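PDB 2Y0H: probable porin from Pseudomonas aeruginosa, which probably acts as an outer-membrane porin, passing small solutes through the lumen of its β-barrel. Local coordinates for residues A[119-122]-A[123-126]. Sequence-based numbering, arbitrary orientation.
Sequences FRDD and VRLL
Asp121 bends its carboxylate forward over Val123 and Arg124, closing an Asx turn in the loop between strands 118-119 and 129-137. The loop lies near the centre of the 18-stranded barrel, a position consistent with the inward-folded loops that narrow OprD-family porins. The turn is closed by the backbone N of Val123, which donates to Asp121 OD1 at 3.1 Å. This bond is almost straight (176°), yet it reaches the oxygen from above the carboxylate plane, 51° out of it. With CG anti to its own backbone N, Asp121 sends the group ahead along the chain rather than back over Arg120.

Packing is tight around this buried acid. Val123 CG2 presses on Asp121 OD1 at 3.1 Å, while Asp121 OD2 rests against Arg124 CD at the same separation. The arginine, extended from CG to NE, crosses the aspartate at about a right angle, and its NH1 completes a salt bridge to Asp121 OD2 at 3.2 Å. The guanidinium and carboxylate planes are nearly perpendicular, so the groups do not pair flat; the NH1 bond is itself weak, bent to 134° at the hydrogen. Tyr280 gives the guanidinium a cation-pi partner.

The other side is looser: Val123 is exposed, and one water spans the turn, donating to Arg124 O at 2.6 Å but only weakly to Asp122 O. What holds this side is a salt bridge from Asp122 OD1 to Arg13, whose NH1 also binds the carbonyl of Arg124. Inside the bend, another water accepts from Arg124 N at 2.7 Å, donates weakly to Asp121 OD2, and gives its shorter bond to Leu126 O, 2.6 Å from the water oxygen.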
loop_
_atom_site.group_PDB
_atom_site.type_symbol
_atom_site.label_atom_id
_atom_site.label_comp_id
_atom_site.label_asym_id
_atom_site.label_seq_id
_atom_site.Cartn_x
_atom_site.Cartn_y
_atom_site.Cartn_z
ATOM N N PHE A 119 -5.571 -1.114 0.503
ATOM C CA PHE A 119 -4.453 -0.588 -0.255
ATOM C C PHE A 119 -3.607 -1.775 -0.701
ATOM O O PHE A 119 -2.845 -2.333 0.092
ATOM C CB PHE A 119 -3.631 0.378 0.599
ATOM C CG PHE A 119 -2.803 1.339 -0.207
ATOM C CD1 PHE A 119 -1.610 0.934 -0.776
ATOM C CD2 PHE A 119 -3.233 2.640 -0.413
ATOM C CE1 PHE A 119 -0.850 1.814 -1.532
ATOM C CE2 PHE A 119 -2.481 3.524 -1.164
ATOM C CZ PHE A 119 -1.286 3.111 -1.722
ATOM N N ARG A 120 -3.784 -2.171 -1.962
ATOM C CA ARG A 120 -3.197 -3.402 -2.475
ATOM C C ARG A 120 -1.672 -3.358 -2.388
ATOM O O ARG A 120 -1.043 -2.333 -2.635
ATOM C CB ARG A 120 -3.672 -3.693 -3.913
ATOM C CG ARG A 120 -2.871 -2.970 -4.990
ATOM C CD ARG A 120 -2.867 -1.465 -4.729
ATOM N NE ARG A 120 -1.579 -0.826 -5.026
ATOM C CZ ARG A 120 -0.788 -1.191 -6.024
ATOM N NH1 ARG A 120 -1.147 -2.186 -6.815
ATOM N NH2 ARG A 120 0.351 -0.561 -6.241
ATOM N N ASP A 121 -1.095 -4.479 -1.985
ATOM C CA ASP A 121 0.340 -4.610 -1.824
ATOM C C ASP A 121 1.075 -4.523 -3.158
ATOM O O ASP A 121 0.641 -5.114 -4.150
ATOM C CB ASP A 121 0.646 -5.953 -1.165
ATOM C CG ASP A 121 2.126 -6.252 -1.121
ATOM O OD1 ASP A 121 2.908 -5.337 -0.803
ATOM O OD2 ASP A 121 2.499 -7.405 -1.402
ATOM N N ASP A 122 2.186 -3.783 -3.180
ATOM C CA ASP A 122 3.088 -3.785 -4.335
ATOM C C ASP A 122 4.552 -3.605 -3.956
ATOM O O ASP A 122 5.333 -3.078 -4.741
ATOM C CB ASP A 122 2.719 -2.712 -5.369
ATOM C CG ASP A 122 3.520 -2.866 -6.675
ATOM O OD1 ASP A 122 3.713 -4.017 -7.122
ATOM O OD2 ASP A 122 3.949 -1.846 -7.254
ATOM N N VAL A 123 4.927 -4.056 -2.767
ATOM C CA VAL A 123 6.299 -3.926 -2.328
ATOM C C VAL A 123 7.045 -5.243 -2.491
ATOM O O VAL A 123 8.179 -5.380 -2.041
ATOM C CB VAL A 123 6.385 -3.457 -0.864
ATOM C CG1 VAL A 123 5.669 -2.122 -0.698
ATOM C CG2 VAL A 123 5.806 -4.508 0.060
ATOM N N ARG A 124 6.396 -6.218 -3.122
ATOM C CA ARG A 124 7.042 -7.491 -3.406
ATOM C C ARG A 124 7.288 -7.603 -4.896
ATOM O O ARG A 124 7.587 -6.606 -5.552
ATOM C CB ARG A 124 6.185 -8.663 -2.918
ATOM C CG ARG A 124 5.969 -8.677 -1.410
ATOM C CD ARG A 124 4.753 -9.514 -1.025
ATOM N NE ARG A 124 4.827 -9.886 0.378
ATOM C CZ ARG A 124 4.646 -9.038 1.387
ATOM N NH1 ARG A 124 4.359 -7.762 1.146
ATOM N NH2 ARG A 124 4.750 -9.465 2.642
ATOM N N LEU A 125 7.143 -8.811 -5.430
ATOM C CA LEU A 125 7.457 -9.066 -6.832
ATOM C C LEU A 125 6.351 -8.577 -7.753
ATOM O O LEU A 125 6.603 -7.878 -8.733
ATOM C CB LEU A 125 7.723 -10.557 -7.075
ATOM C CG LEU A 125 8.149 -10.924 -8.501
ATOM C CD1 LEU A 125 9.492 -10.279 -8.845
ATOM C CD2 LEU A 125 8.199 -12.449 -8.719
ATOM N N LEU A 126 5.125 -8.964 -7.439
ATOM C CA LEU A 126 3.984 -8.608 -8.257
ATOM C C LEU A 126 2.961 -7.876 -7.408
ATOM O O LEU A 126 2.914 -8.056 -6.199
ATOM C CB LEU A 126 3.363 -9.870 -8.863
ATOM C CG LEU A 126 4.232 -10.597 -9.884
ATOM C CD1 LEU A 126 3.638 -11.949 -10.195
ATOM C CD2 LEU A 126 4.379 -9.756 -11.147
HETATM O O HOH W 1 3.973 -6.833 -4.115
HETATM O O HOH W 2 8.605 -4.259 -5.018
#